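Local atomic coordinates of RedY-like protein (Hahella chejuensis, PDB entry 2JDJ), a protein that probably takes part in the biosynthesis of the red pigment prodigiosin, as a dimeric member of the alpha-beta barrel clan. Residues V42-L47 against Y53-V58; I59-T62 against A66-A69; I8-V13 against D17-W22. All coordinates share one frame; numbering follows the deposited sequence.

Interaction 1 (V42-L47 against Y53-V58)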
ATOM      1  N   VAL A  42       5.344   2.206  -6.958  1.00 21.80           N
ATOM      2  CA  VAL A  42       5.590   0.787  -7.197  1.00 21.15           C
ATOM      3  C   VAL A  42       6.814   0.367  -6.383  1.00 20.88           C
ATOM      4  O   VAL A  42       7.716   1.186  -6.171  1.00 20.66           O
ATOM      5  CB  VAL A  42       5.783   0.501  -8.706  1.00 20.42           C
ATOM      6  CG1 VAL A  42       6.095  -0.963  -8.947  1.00 20.32           C
ATOM      7  CG2 VAL A  42       4.507   0.895  -9.481  1.00 21.08           C
ATOM      8  N   HIS A  43       6.831  -0.894  -5.928  1.00 19.62           N
ATOM      9  CA  HIS A  43       7.838  -1.381  -4.996  1.00 19.36           C
ATOM     10  C   HIS A  43       8.280  -2.765  -5.355  1.00 19.29           C
ATOM     11  O   HIS A  43       7.432  -3.623  -5.615  1.00 18.27           O
ATOM     12  CB  HIS A  43       7.274  -1.374  -3.573  1.00 19.15           C
ATOM     13  CG  HIS A  43       6.559  -0.110  -3.256  1.00 20.22           C
ATOM     14  ND1 HIS A  43       7.196   0.991  -2.727  1.00 21.06           N
ATOM     15  CD2 HIS A  43       5.278   0.265  -3.486  1.00 20.02           C
ATOM     16  CE1 HIS A  43       6.332   1.984  -2.616  1.00 20.21           C
ATOM     17  NE2 HIS A  43       5.160   1.566  -3.059  1.00 19.62           N
ATOM     18  N   ARG A  44       9.604  -2.969  -5.359  1.00 19.19           N
ATOM     19  CA  ARG A  44      10.217  -4.235  -5.762  1.00 19.69           C
ATOM     20  C   ARG A  44      10.258  -5.153  -4.566  1.00 19.22           C
ATOM     21  O   ARG A  44      11.034  -4.923  -3.651  1.00 19.82           O
ATOM     22  CB  ARG A  44      11.657  -4.002  -6.232  1.00 19.74           C
ATOM     23  CG  ARG A  44      12.357  -5.247  -6.835  1.00 21.60           C
ATOM     24  CD  ARG A  44      13.851  -4.942  -7.138  1.00 20.41           C
ATOM     25  NE  ARG A  44      14.022  -3.637  -7.784  1.00 19.51           N
ATOM     26  CZ  ARG A  44      14.458  -2.536  -7.171  1.00 20.67           C
ATOM     27  NH1 ARG A  44      14.562  -1.413  -7.855  1.00 23.15           N
ATOM     28  NH2 ARG A  44      14.773  -2.544  -5.879  1.00 21.32           N
ATOM     29  N   ALA A  45       9.458  -6.213  -4.607  1.00 19.78           N
ATOM     30  CA  ALA A  45       9.310  -7.177  -3.499  1.00 19.58           C
ATOM     31  C   ALA A  45      10.267  -8.383  -3.597  1.00 20.65           C
ATOM     32  O   ALA A  45      10.760  -8.882  -2.585  1.00 20.13           O
ATOM     33  CB  ALA A  45       7.876  -7.659  -3.444  1.00 19.45           C
ATOM     34  N   SER A  46      10.519  -8.850  -4.820  1.00 20.17           N
ATOM     35  CA  SER A  46      11.231 -10.099  -5.044  1.00 21.03           C
ATOM     36  C   SER A  46      11.545 -10.217  -6.508  1.00 21.54           C
ATOM     37  O   SER A  46      10.713  -9.836  -7.354  1.00 20.86           O
ATOM     38  CB  SER A  46      10.345 -11.303  -4.701  1.00 20.72           C
ATOM     39  OG  SER A  46      11.057 -12.511  -4.911  1.00 20.46           O
ATOM     40  N   LEU A  47      12.725 -10.757  -6.807  1.00 21.70           N
ATOM     41  CA  LEU A  47      13.078 -11.083  -8.178  1.00 22.52           C
ATOM     42  C   LEU A  47      13.486 -12.559  -8.325  1.00 22.91           C
ATOM     43  O   LEU A  47      14.223 -12.891  -9.229  1.00 24.17           O
ATOM     44  CB  LEU A  47      14.140 -10.117  -8.745  1.00 22.79           C
ATOM     45  CG  LEU A  47      13.657  -8.709  -9.139  1.00 23.87           C
ATOM     46  CD1 LEU A  47      14.810  -7.822  -9.583  1.00 22.33           C
ATOM     47  CD2 LEU A  47      12.539  -8.741 -10.215  1.00 21.48           C
ATOM     48  N   TYR A  53       4.767 -13.209  -6.742  1.00 19.43           N
ATOM     49  CA  TYR A  53       4.720 -11.828  -7.233  1.00 19.09           C
ATOM     50  C   TYR A  53       6.066 -11.165  -7.029  1.00 18.86           C
ATOM     51  O   TYR A  53       6.800 -11.547  -6.114  1.00 19.67           O
ATOM     52  CB  TYR A  53       3.616 -11.004  -6.566  1.00 19.70           C
ATOM     53  CG  TYR A  53       3.817 -10.759  -5.081  1.00 18.37           C
ATOM     54  CD1 TYR A  53       4.402  -9.573  -4.610  1.00 17.89           C
ATOM     55  CD2 TYR A  53       3.429 -11.711  -4.159  1.00 18.90           C
ATOM     56  CE1 TYR A  53       4.580  -9.358  -3.219  1.00 18.71           C
ATOM     57  CE2 TYR A  53       3.610 -11.514  -2.795  1.00 19.05           C
ATOM     58  CZ  TYR A  53       4.179 -10.341  -2.333  1.00 19.70           C
ATOM     59  OH  TYR A  53       4.335 -10.176  -0.962  1.00 20.89           O
ATOM     60  N   HIS A  54       6.391 -10.192  -7.887  1.00 17.99           N
ATOM     61  CA  HIS A  54       7.692  -9.495  -7.853  1.00 16.80           C
ATOM     62  C   HIS A  54       7.582  -8.066  -7.371  1.00 16.69           C
ATOM     63  O   HIS A  54       8.523  -7.524  -6.769  1.00 16.35           O
ATOM     64  CB  HIS A  54       8.350  -9.544  -9.245  1.00 16.73           C
ATOM     65  CG  HIS A  54       8.408 -10.929  -9.791  1.00 15.11           C
ATOM     66  ND1 HIS A  54       9.346 -11.849  -9.371  1.00 17.15           N
ATOM     67  CD2 HIS A  54       7.584 -11.586 -10.638  1.00 12.74           C
ATOM     68  CE1 HIS A  54       9.111 -13.008  -9.956  1.00 12.08           C
ATOM     69  NE2 HIS A  54       8.053 -12.871 -10.736  1.00 17.23           N
ATOM     70  N   TYR A  55       6.420  -7.464  -7.623  1.00 16.36           N
ATOM     71  CA  TYR A  55       6.217  -6.039  -7.350  1.00 16.26           C
ATOM     72  C   TYR A  55       4.909  -5.828  -6.656  1.00 16.43           C
ATOM     73  O   TYR A  55       4.011  -6.660  -6.738  1.00 15.33           O
ATOM     74  CB  TYR A  55       6.276  -5.186  -8.641  1.00 16.65           C
ATOM     75  CG  TYR A  55       7.647  -5.204  -9.288  1.00 16.47           C
ATOM     76  CD1 TYR A  55       8.628  -4.266  -8.935  1.00 16.57           C
ATOM     77  CD2 TYR A  55       7.969  -6.174 -10.231  1.00 16.66           C
ATOM     78  CE1 TYR A  55       9.897  -4.301  -9.526  1.00 16.31           C
ATOM     79  CE2 TYR A  55       9.250  -6.231 -10.830  1.00 17.09           C
ATOM     80  CZ  TYR A  55      10.196  -5.302 -10.467  1.00 17.25           C
ATOM     81  OH  TYR A  55      11.427  -5.366 -11.069  1.00 19.55           O
ATOM     82  N   VAL A  56       4.824  -4.705  -5.944  1.00 16.77           N
ATOM     83  CA  VAL A  56       3.584  -4.274  -5.360  1.00 18.73           C
ATOM     84  C   VAL A  56       3.363  -2.829  -5.794  1.00 18.46           C
ATOM     85  O   VAL A  56       4.291  -2.019  -5.720  1.00 18.57           O
ATOM     86  CB  VAL A  56       3.646  -4.292  -3.805  1.00 18.59           C
ATOM     87  CG1 VAL A  56       2.312  -3.832  -3.260  1.00 20.00           C
ATOM     88  CG2 VAL A  56       3.979  -5.687  -3.282  1.00 20.12           C
ATOM     89  N   GLU A  57       2.156  -2.501  -6.238  1.00 19.07           N
ATOM     90  CA  GLU A  57       1.846  -1.096  -6.485  1.00 19.87           C
ATOM     91  C   GLU A  57       0.757  -0.625  -5.524  1.00 19.95           C
ATOM     92  O   GLU A  57      -0.133  -1.400  -5.168  1.00 19.69           O
ATOM     93  CB  GLU A  57       1.493  -0.844  -7.954  1.00 19.51           C
ATOM     94  CG  GLU A  57       0.096  -1.265  -8.392  1.00 19.88           C
ATOM     95  CD  GLU A  57      -0.115  -1.184  -9.918  1.00 22.53           C
ATOM     96  OE1 GLU A  57       0.746  -0.651 -10.659  1.00 25.75           O
ATOM     97  OE2 GLU A  57      -1.160  -1.672 -10.384  1.00 25.89           O
ATOM     98  N   VAL A  58       0.873   0.636  -5.103  1.00 20.49           N
ATOM     99  CA  VAL A  58      -0.043   1.282  -4.184  1.00 21.00           C
ATOM    100  C   VAL A  58      -0.665   2.489  -4.900  1.00 22.30           C
ATOM    101  O   VAL A  58       0.041   3.426  -5.294  1.00 21.74           O
ATOM    102  CB  VAL A  58       0.672   1.725  -2.873  1.00 21.14           C
ATOM    103  CG1 VAL A  58      -0.342   2.287  -1.853  1.00 19.70           C
ATOM    104  CG2 VAL A  58       1.447   0.542  -2.254  1.00 20.98           C
TER
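Backbone hydrogen bonds pair H43 with V56 in both directions: H43 N gives to V56 O at 2.8 Å, and V56 N returns a straighter bond to H43 O (162° at the hydrogen). After the non-hydrogen-bonded pair R44-Y55 the chain leaves the ladder, and A45 N (2.7 Å) and S46 N (3.1 Å) both give to H54 O from the same face of its carbonyl plane, so two amides grip one oxygen. H54 ND1 gives to S46 O at 3.2 Å, with the oxygen nearly in the ring plane but the donor well above the carbonyl plane of S46.

Apolar contacts follow. On the face of V42, R44, Y55 and E57, R44 CG lies opposite its own N (chi1 -173°), which lays the chain beside the Y55 ring, CB 3.7 Å from CE1. V42 CG2 meets E57 CB. From the loop, L47 brings CD2 to 3.7 Å from Y55 OH. Where H43 and V56 point, V58 CG2 comes obliquely to the H43 ring; at the loop end A45 CB touches CE1 of Y53.

Polar ends find other partners: R44 NE and Y55 OH share the carboxylate of E20, R44 NH2 bridges to E96 of the second subunit, H43 NE2 hydrogen-bonds to D41 OD2, and E57 OE2 bonds H6. The whole is a beta hairpin, strands 37-44 and 55-61, with a classic beta bulge at H54-Y55 opposite I8; H43 and R44 also pair with a strand of the second subunit, carrying the sheet across the dimer interface.

Interaction 2 (I59-T62 against A66-A69)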
ATOM      1  N   ILE A  59      -1.980   2.448  -5.102  1.00 23.19           N
ATOM      2  CA  ILE A  59      -2.669   3.536  -5.788  1.00 25.18           C
ATOM      3  C   ILE A  59      -3.632   4.186  -4.814  1.00 26.59           C
ATOM      4  O   ILE A  59      -4.587   3.541  -4.354  1.00 26.75           O
ATOM      5  CB  ILE A  59      -3.505   3.054  -7.002  1.00 25.20           C
ATOM      6  CG1 ILE A  59      -2.769   1.985  -7.814  1.00 24.13           C
ATOM      7  CG2 ILE A  59      -3.915   4.253  -7.851  1.00 24.98           C
ATOM      8  CD1 ILE A  59      -3.664   1.216  -8.763  1.00 24.45           C
ATOM      9  N   LYS A  60      -3.374   5.447  -4.490  1.00 27.93           N
ATOM     10  CA  LYS A  60      -4.287   6.233  -3.660  1.00 29.53           C
ATOM     11  C   LYS A  60      -5.175   7.064  -4.591  1.00 29.97           C
ATOM     12  O   LYS A  60      -4.667   7.800  -5.452  1.00 29.14           O
ATOM     13  CB  LYS A  60      -3.510   7.119  -2.673  1.00 29.20           C
ATOM     14  CG  LYS A  60      -4.400   7.904  -1.720  1.00 31.28           C
ATOM     15  CD  LYS A  60      -3.616   8.688  -0.657  1.00 31.53           C
ATOM     16  CE  LYS A  60      -3.625   7.975   0.698  1.00 33.98           C
ATOM     17  NZ  LYS A  60      -3.081   8.817   1.793  1.00 37.52           N
ATOM     18  N   ILE A  61      -6.497   6.918  -4.432  1.00 30.15           N
ATOM     19  CA  ILE A  61      -7.479   7.573  -5.309  1.00 30.18           C
ATOM     20  C   ILE A  61      -8.532   8.353  -4.531  1.00 30.80           C
ATOM     21  O   ILE A  61      -8.812   8.055  -3.357  1.00 30.99           O
ATOM     22  CB  ILE A  61      -8.217   6.574  -6.237  1.00 30.60           C
ATOM     23  CG1 ILE A  61      -8.849   5.438  -5.415  1.00 29.08           C
ATOM     24  CG2 ILE A  61      -7.284   6.035  -7.360  1.00 29.68           C
ATOM     25  CD1 ILE A  61      -9.655   4.431  -6.249  1.00 29.41           C
ATOM     26  N   THR A  62      -9.114   9.343  -5.200  1.00 31.15           N
ATOM     27  CA  THR A  62     -10.135  10.206  -4.613  1.00 32.34           C
ATOM     28  C   THR A  62     -11.332   9.360  -4.214  1.00 32.71           C
ATOM     29  O   THR A  62     -11.764   9.370  -3.052  1.00 33.58           O
ATOM     30  CB  THR A  62     -10.560  11.302  -5.605  1.00 32.46           C
ATOM     31  OG1 THR A  62     -10.852  10.703  -6.881  1.00 31.86           O
ATOM     32  CG2 THR A  62      -9.429  12.317  -5.772  1.00 32.14           C
ATOM     33  N   ALA A  66     -14.325   7.691  -9.514  1.00 34.30           N
ATOM     34  CA  ALA A  66     -13.434   8.516 -10.346  1.00 34.57           C
ATOM     35  C   ALA A  66     -12.365   7.654 -11.037  1.00 34.61           C
ATOM     36  O   ALA A  66     -12.108   7.811 -12.225  1.00 34.46           O
ATOM     37  CB  ALA A  66     -12.791   9.614  -9.509  1.00 34.17           C
ATOM     38  N   PHE A  67     -11.761   6.727 -10.287  1.00 35.26           N
ATOM     39  CA  PHE A  67     -10.755   5.806 -10.859  1.00 35.32           C
ATOM     40  C   PHE A  67     -11.308   4.942 -11.990  1.00 35.50           C
ATOM     41  O   PHE A  67     -10.672   4.784 -13.026  1.00 34.53           O
ATOM     42  CB  PHE A  67     -10.106   4.936  -9.784  1.00 35.03           C
ATOM     43  CG  PHE A  67      -8.953   4.098 -10.294  1.00 35.58           C
ATOM     44  CD1 PHE A  67      -7.797   4.701 -10.781  1.00 35.46           C
ATOM     45  CD2 PHE A  67      -9.031   2.706 -10.295  1.00 35.07           C
ATOM     46  CE1 PHE A  67      -6.723   3.933 -11.261  1.00 35.95           C
ATOM     47  CE2 PHE A  67      -7.968   1.927 -10.772  1.00 35.61           C
ATOM     48  CZ  PHE A  67      -6.810   2.544 -11.257  1.00 35.01           C
ATOM     49  N   ASP A  68     -12.505   4.402 -11.788  1.00 36.57           N
ATOM     50  CA  ASP A  68     -13.162   3.581 -12.796  1.00 37.83           C
ATOM     51  C   ASP A  68     -13.351   4.302 -14.133  1.00 38.24           C
ATOM     52  O   ASP A  68     -13.155   3.706 -15.196  1.00 38.31           O
ATOM     53  CB  ASP A  68     -14.500   3.065 -12.261  1.00 38.32           C
ATOM     54  CG  ASP A  68     -14.329   1.905 -11.292  1.00 40.15           C
ATOM     55  OD1 ASP A  68     -13.183   1.623 -10.855  1.00 40.94           O
ATOM     56  OD2 ASP A  68     -15.347   1.268 -10.964  1.00 43.24           O
ATOM     57  N   ALA A  69     -13.732   5.578 -14.068  1.00 38.97           N
ATOM     58  CA  ALA A  69     -13.824   6.428 -15.255  1.00 39.41           C
ATOM     59  C   ALA A  69     -12.454   6.591 -15.926  1.00 39.94           C
ATOM     60  O   ALA A  69     -12.337   6.450 -17.150  1.00 40.03           O
ATOM     61  CB  ALA A  69     -14.418   7.794 -14.888  1.00 39.46           C
TER
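The ring of F67 meets two isoleucines, both obliquely. I61 CG2 lies 3.7 Å from F67 CD1 near the root of the ring, and I59 CD1 stands 4.2 Å from CZ at its far end. The I61 side chain crosses that of F67 at about a right angle, with CD1 pressed on F67 CB at 3.6 Å, so both branch ends press on the base of the phenylalanine from one side. CG1 of I61 sits between the backbone N and carbonyl carbon (chi1 54°), which turns CD1 to the helix, while CG of F67 stands opposite its own N (chi1 -173°) and extends the ring along the strand from I61 to I59. An alanine at I61 would remove both methyl ends, and the F67 ring would probably be freer to turn over the gap left beside its CB. At the exposed margin T62 OG1 comes to 3.4 Å from A66 CB, a plain van der Waals touch. Packing continues from F67 onto I4 of strand 2-10 and S36, in the loop before strand 37-44; D63, just before the helix, accepts a bond from A66 N. The short helix 64-71 thus lies against the end of strand 55-61, next to strand 2-10.

Interaction 3 (I8-V13 against D17-W22). With IPA (isopropyl alcohol), chain E.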
ATOM      1  N   ILE A   8       2.029  -7.812  -8.349  1.00 16.78           N
ATOM      2  CA  ILE A   8       2.349  -7.870  -9.782  1.00 17.02           C
ATOM      3  C   ILE A   8       3.404  -8.927 -10.041  1.00 17.44           C
ATOM      4  O   ILE A   8       4.472  -8.883  -9.445  1.00 17.50           O
ATOM      5  CB  ILE A   8       2.871  -6.496 -10.276  1.00 16.54           C
ATOM      6  CG1 ILE A   8       1.738  -5.449 -10.212  1.00 17.69           C
ATOM      7  CG2 ILE A   8       3.482  -6.629 -11.700  1.00 16.53           C
ATOM      8  CD1 ILE A   8       2.219  -4.009 -10.266  1.00 18.23           C
ATOM      9  N   ARG A   9       3.126  -9.868 -10.943  1.00 18.04           N
ATOM     10  CA  ARG A   9       4.097 -10.889 -11.280  1.00 18.42           C
ATOM     11  C   ARG A   9       4.613 -10.667 -12.704  1.00 19.03           C
ATOM     12  O   ARG A   9       3.817 -10.579 -13.628  1.00 19.25           O
ATOM     13  CB  ARG A   9       3.462 -12.277 -11.173  1.00 17.10           C
ATOM     14  CG  ARG A   9       4.443 -13.425 -11.073  1.00 16.93           C
ATOM     15  CD  ARG A   9       3.737 -14.787 -11.148  1.00 20.83           C
ATOM     16  NE  ARG A   9       3.057 -14.962 -12.424  1.00 26.99           N
ATOM     17  CZ  ARG A   9       3.605 -15.507 -13.519  1.00 31.39           C
ATOM     18  NH1 ARG A   9       4.844 -15.988 -13.516  1.00 31.43           N
ATOM     19  NH2 ARG A   9       2.890 -15.596 -14.628  1.00 33.15           N
ATOM     20  N   LEU A  10       5.932 -10.593 -12.868  1.00 19.25           N
ATOM     21  CA  LEU A  10       6.550 -10.556 -14.192  1.00 19.87           C
ATOM     22  C   LEU A  10       6.449 -11.931 -14.815  1.00 20.36           C
ATOM     23  O   LEU A  10       6.614 -12.932 -14.131  1.00 20.82           O
ATOM     24  CB  LEU A  10       8.019 -10.159 -14.088  1.00 20.21           C
ATOM     25  CG  LEU A  10       8.414  -8.810 -13.474  1.00 20.27           C
ATOM     26  CD1 LEU A  10       9.933  -8.533 -13.691  1.00 19.40           C
ATOM     27  CD2 LEU A  10       7.581  -7.672 -14.035  1.00 21.80           C
ATOM     28  N   PHE A  11       6.154 -11.991 -16.106  1.00 20.91           N
ATOM     29  CA  PHE A  11       6.205 -13.251 -16.829  1.00 21.06           C
ATOM     30  C   PHE A  11       7.651 -13.754 -16.875  1.00 21.24           C
ATOM     31  O   PHE A  11       7.921 -14.952 -16.899  1.00 19.90           O
ATOM     32  CB  PHE A  11       5.657 -13.078 -18.251  1.00 22.22           C
ATOM     33  CG  PHE A  11       4.212 -12.641 -18.297  1.00 23.11           C
ATOM     34  CD1 PHE A  11       3.236 -13.345 -17.608  1.00 24.40           C
ATOM     35  CD2 PHE A  11       3.833 -11.539 -19.042  1.00 25.78           C
ATOM     36  CE1 PHE A  11       1.917 -12.946 -17.659  1.00 25.47           C
ATOM     37  CE2 PHE A  11       2.512 -11.134 -19.097  1.00 23.62           C
ATOM     38  CZ  PHE A  11       1.560 -11.836 -18.407  1.00 23.98           C
ATOM     39  N   ASP A  12       8.593 -12.826 -16.865  1.00 21.55           N
ATOM     40  CA  ASP A  12       9.976 -13.211 -16.983  1.00 22.25           C
ATOM     41  C   ASP A  12      10.842 -12.207 -16.256  1.00 21.16           C
ATOM     42  O   ASP A  12      10.894 -11.050 -16.673  1.00 21.14           O
ATOM     43  CB  ASP A  12      10.310 -13.221 -18.471  1.00 23.74           C
ATOM     44  CG  ASP A  12      11.765 -13.341 -18.733  1.00 27.46           C
ATOM     45  OD1 ASP A  12      12.479 -14.035 -17.960  1.00 31.55           O
ATOM     46  OD2 ASP A  12      12.186 -12.725 -19.736  1.00 33.72           O
ATOM     47  N   VAL A  13      11.517 -12.635 -15.182  1.00 20.10           N
ATOM     48  CA  VAL A  13      12.288 -11.695 -14.359  1.00 19.54           C
ATOM     49  C   VAL A  13      13.480 -11.123 -15.108  1.00 18.67           C
ATOM     50  O   VAL A  13      13.981 -10.079 -14.728  1.00 17.54           O
ATOM     51  CB  VAL A  13      12.792 -12.262 -12.975  1.00 18.93           C
ATOM     52  CG1 VAL A  13      11.641 -12.496 -12.041  1.00 20.34           C
ATOM     53  CG2 VAL A  13      13.642 -13.524 -13.133  1.00 19.87           C
ATOM     54  N   ASP A  17      14.402  -4.973 -15.860  1.00 24.66           N
ATOM     55  CA  ASP A  17      14.908  -3.649 -16.157  1.00 25.79           C
ATOM     56  C   ASP A  17      14.017  -2.854 -17.124  1.00 25.88           C
ATOM     57  O   ASP A  17      13.805  -1.662 -16.917  1.00 26.81           O
ATOM     58  CB  ASP A  17      16.339  -3.728 -16.619  1.00 26.13           C
ATOM     59  CG  ASP A  17      16.440  -4.143 -18.029  1.00 29.62           C
ATOM     60  OD1 ASP A  17      15.647  -5.036 -18.409  1.00 34.15           O
ATOM     61  OD2 ASP A  17      17.264  -3.531 -18.754  1.00 34.99           O
ATOM     62  N   ALA A  18      13.461  -3.517 -18.138  1.00 26.23           N
ATOM     63  CA  ALA A  18      12.437  -2.913 -18.999  1.00 26.25           C
ATOM     64  C   ALA A  18      11.189  -2.510 -18.221  1.00 26.11           C
ATOM     65  O   ALA A  18      10.654  -1.410 -18.423  1.00 26.62           O
ATOM     66  CB  ALA A  18      12.077  -3.860 -20.131  1.00 26.46           C
ATOM     67  N   PHE A  19      10.717  -3.401 -17.348  1.00 25.27           N
ATOM     68  CA  PHE A  19       9.571  -3.115 -16.479  1.00 25.15           C
ATOM     69  C   PHE A  19       9.810  -1.863 -15.641  1.00 24.34           C
ATOM     70  O   PHE A  19       9.019  -0.916 -15.671  1.00 24.83           O
ATOM     71  CB  PHE A  19       9.237  -4.315 -15.556  1.00 25.22           C
ATOM     72  CG  PHE A  19       8.107  -4.038 -14.611  1.00 25.69           C
ATOM     73  CD1 PHE A  19       6.782  -4.047 -15.066  1.00 25.55           C
ATOM     74  CD2 PHE A  19       8.353  -3.731 -13.282  1.00 26.18           C
ATOM     75  CE1 PHE A  19       5.750  -3.773 -14.227  1.00 24.56           C
ATOM     76  CE2 PHE A  19       7.293  -3.436 -12.407  1.00 23.72           C
ATOM     77  CZ  PHE A  19       5.996  -3.459 -12.881  1.00 25.31           C
ATOM     78  N   GLU A  20      10.908  -1.858 -14.892  1.00 23.36           N
ATOM     79  CA  GLU A  20      11.214  -0.718 -14.008  1.00 22.54           C
ATOM     80  C   GLU A  20      11.444   0.597 -14.744  1.00 22.18           C
ATOM     81  O   GLU A  20      11.117   1.646 -14.222  1.00 21.99           O
ATOM     82  CB  GLU A  20      12.405  -1.037 -13.091  1.00 22.48           C
ATOM     83  CG  GLU A  20      12.092  -2.212 -12.175  1.00 21.96           C
ATOM     84  CD  GLU A  20      13.086  -2.428 -11.051  1.00 23.02           C
ATOM     85  OE1 GLU A  20      13.806  -1.482 -10.683  1.00 21.68           O
ATOM     86  OE2 GLU A  20      13.113  -3.568 -10.514  1.00 21.65           O
ATOM     87  N   PHE A  21      12.011   0.545 -15.947  1.00 21.89           N
ATOM     88  CA  PHE A  21      12.184   1.778 -16.708  1.00 22.52           C
ATOM     89  C   PHE A  21      10.807   2.315 -17.143  1.00 22.76           C
ATOM     90  O   PHE A  21      10.556   3.526 -17.095  1.00 23.74           O
ATOM     91  CB  PHE A  21      13.121   1.594 -17.919  1.00 22.10           C
ATOM     92  CG  PHE A  21      13.336   2.878 -18.679  1.00 22.04           C
ATOM     93  CD1 PHE A  21      14.382   3.744 -18.327  1.00 21.92           C
ATOM     94  CD2 PHE A  21      12.449   3.262 -19.689  1.00 21.27           C
ATOM     95  CE1 PHE A  21      14.562   4.961 -18.997  1.00 19.70           C
ATOM     96  CE2 PHE A  21      12.612   4.480 -20.346  1.00 19.51           C
ATOM     97  CZ  PHE A  21      13.670   5.324 -20.000  1.00 19.25           C
ATOM     98  N   TRP A  22       9.935   1.402 -17.582  1.00 22.82           N
ATOM     99  CA  TRP A  22       8.568   1.718 -17.978  1.00 22.96           C
ATOM    100  C   TRP A  22       7.799   2.305 -16.807  1.00 23.39           C
ATOM    101  O   TRP A  22       7.157   3.355 -16.939  1.00 23.54           O
ATOM    102  CB  TRP A  22       7.856   0.491 -18.552  1.00 22.78           C
ATOM    103  CG  TRP A  22       6.395   0.738 -18.814  1.00 23.36           C
ATOM    104  CD1 TRP A  22       5.836   1.309 -19.930  1.00 23.07           C
ATOM    105  CD2 TRP A  22       5.304   0.444 -17.925  1.00 24.01           C
ATOM    106  NE1 TRP A  22       4.460   1.388 -19.788  1.00 24.85           N
ATOM    107  CE2 TRP A  22       4.109   0.859 -18.570  1.00 25.02           C
ATOM    108  CE3 TRP A  22       5.219  -0.127 -16.645  1.00 23.27           C
ATOM    109  CZ2 TRP A  22       2.839   0.721 -17.968  1.00 24.60           C
ATOM    110  CZ3 TRP A  22       3.962  -0.264 -16.052  1.00 23.44           C
ATOM    111  CH2 TRP A  22       2.789   0.159 -16.716  1.00 22.22           C
TER
HETATM  112  C1  IPA E1108      17.691  -8.860 -11.931  1.00 38.39           C
HETATM  113  C2  IPA E1108      16.827  -9.780 -12.788  1.00 38.48           C
HETATM  114  C3  IPA E1108      17.504 -11.133 -12.983  1.00 36.98           C
HETATM  115  O2  IPA E1108      16.627  -9.163 -14.034  1.00 39.22           O
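L10 CD2 rests over one face of the F19 ring, 3.7 Å from F19 CG and offset toward the rim. Measured to the ring centroid, the methyl is 4.0 Å away and 21° from the ring normal, a CH-pi contact. I8 contributes its CG2, which approaches F19 CZ obliquely at 4.2 Å, so the two strand residues follow the ring from its root to its far end.

Torsions set this up. F19 CG points away from its backbone N (chi1 178°), directing the ring from helix 16-30 onto the strand. L10 has its CG opposite the carbonyl carbon (chi1 -60°), from where CD2 reaches the ring.

The next shell surrounds these residues. The ring of Y55, on the neighbouring strand, meets the F19 ring and also touches I8 and L10, while M86 touches F19 and F83 packs on I8, both from helix 74-86. The helix backbone is regular here: F21 N bonds D17 O, and W22 N bonds A18 O. E20, the next residue after F19, joins the helix through OE2 to strands 37-44 and 55-61. Beyond the end of the strand, V13 O accepts a hydrogen bond of 2.9 Å from O2 of an isopropyl alcohol, probably from the crystallisation liquor.

Between strand and helix the meeting is wholly apolar, without a polar bond across it. Shape and dispersion therefore probably set the fit of F19 on I8 and L10, while the polar ties of E20 may help fix the direction of the helix.

Along the chain the order is interaction 3, interaction 1, interaction 2, and all belong to one antiparallel sheet with its helices. Interactions 1 and 3 lie on the same side of the chain's centre, their own centres about 10 Å apart, and touch directly: strands 2-10 and 55-61 are neighbours, H54 N bonds I8 O, and the H54 ring packs on V13. Interaction 2 is on the opposite side, its centre about 20 Å from that of interaction 1 and about 24 Å from that of interaction 3. It continues strand 55-61 directly from interaction 1. That one inner strand therefore links the hairpin, which extends into the second subunit, to helix 64-71.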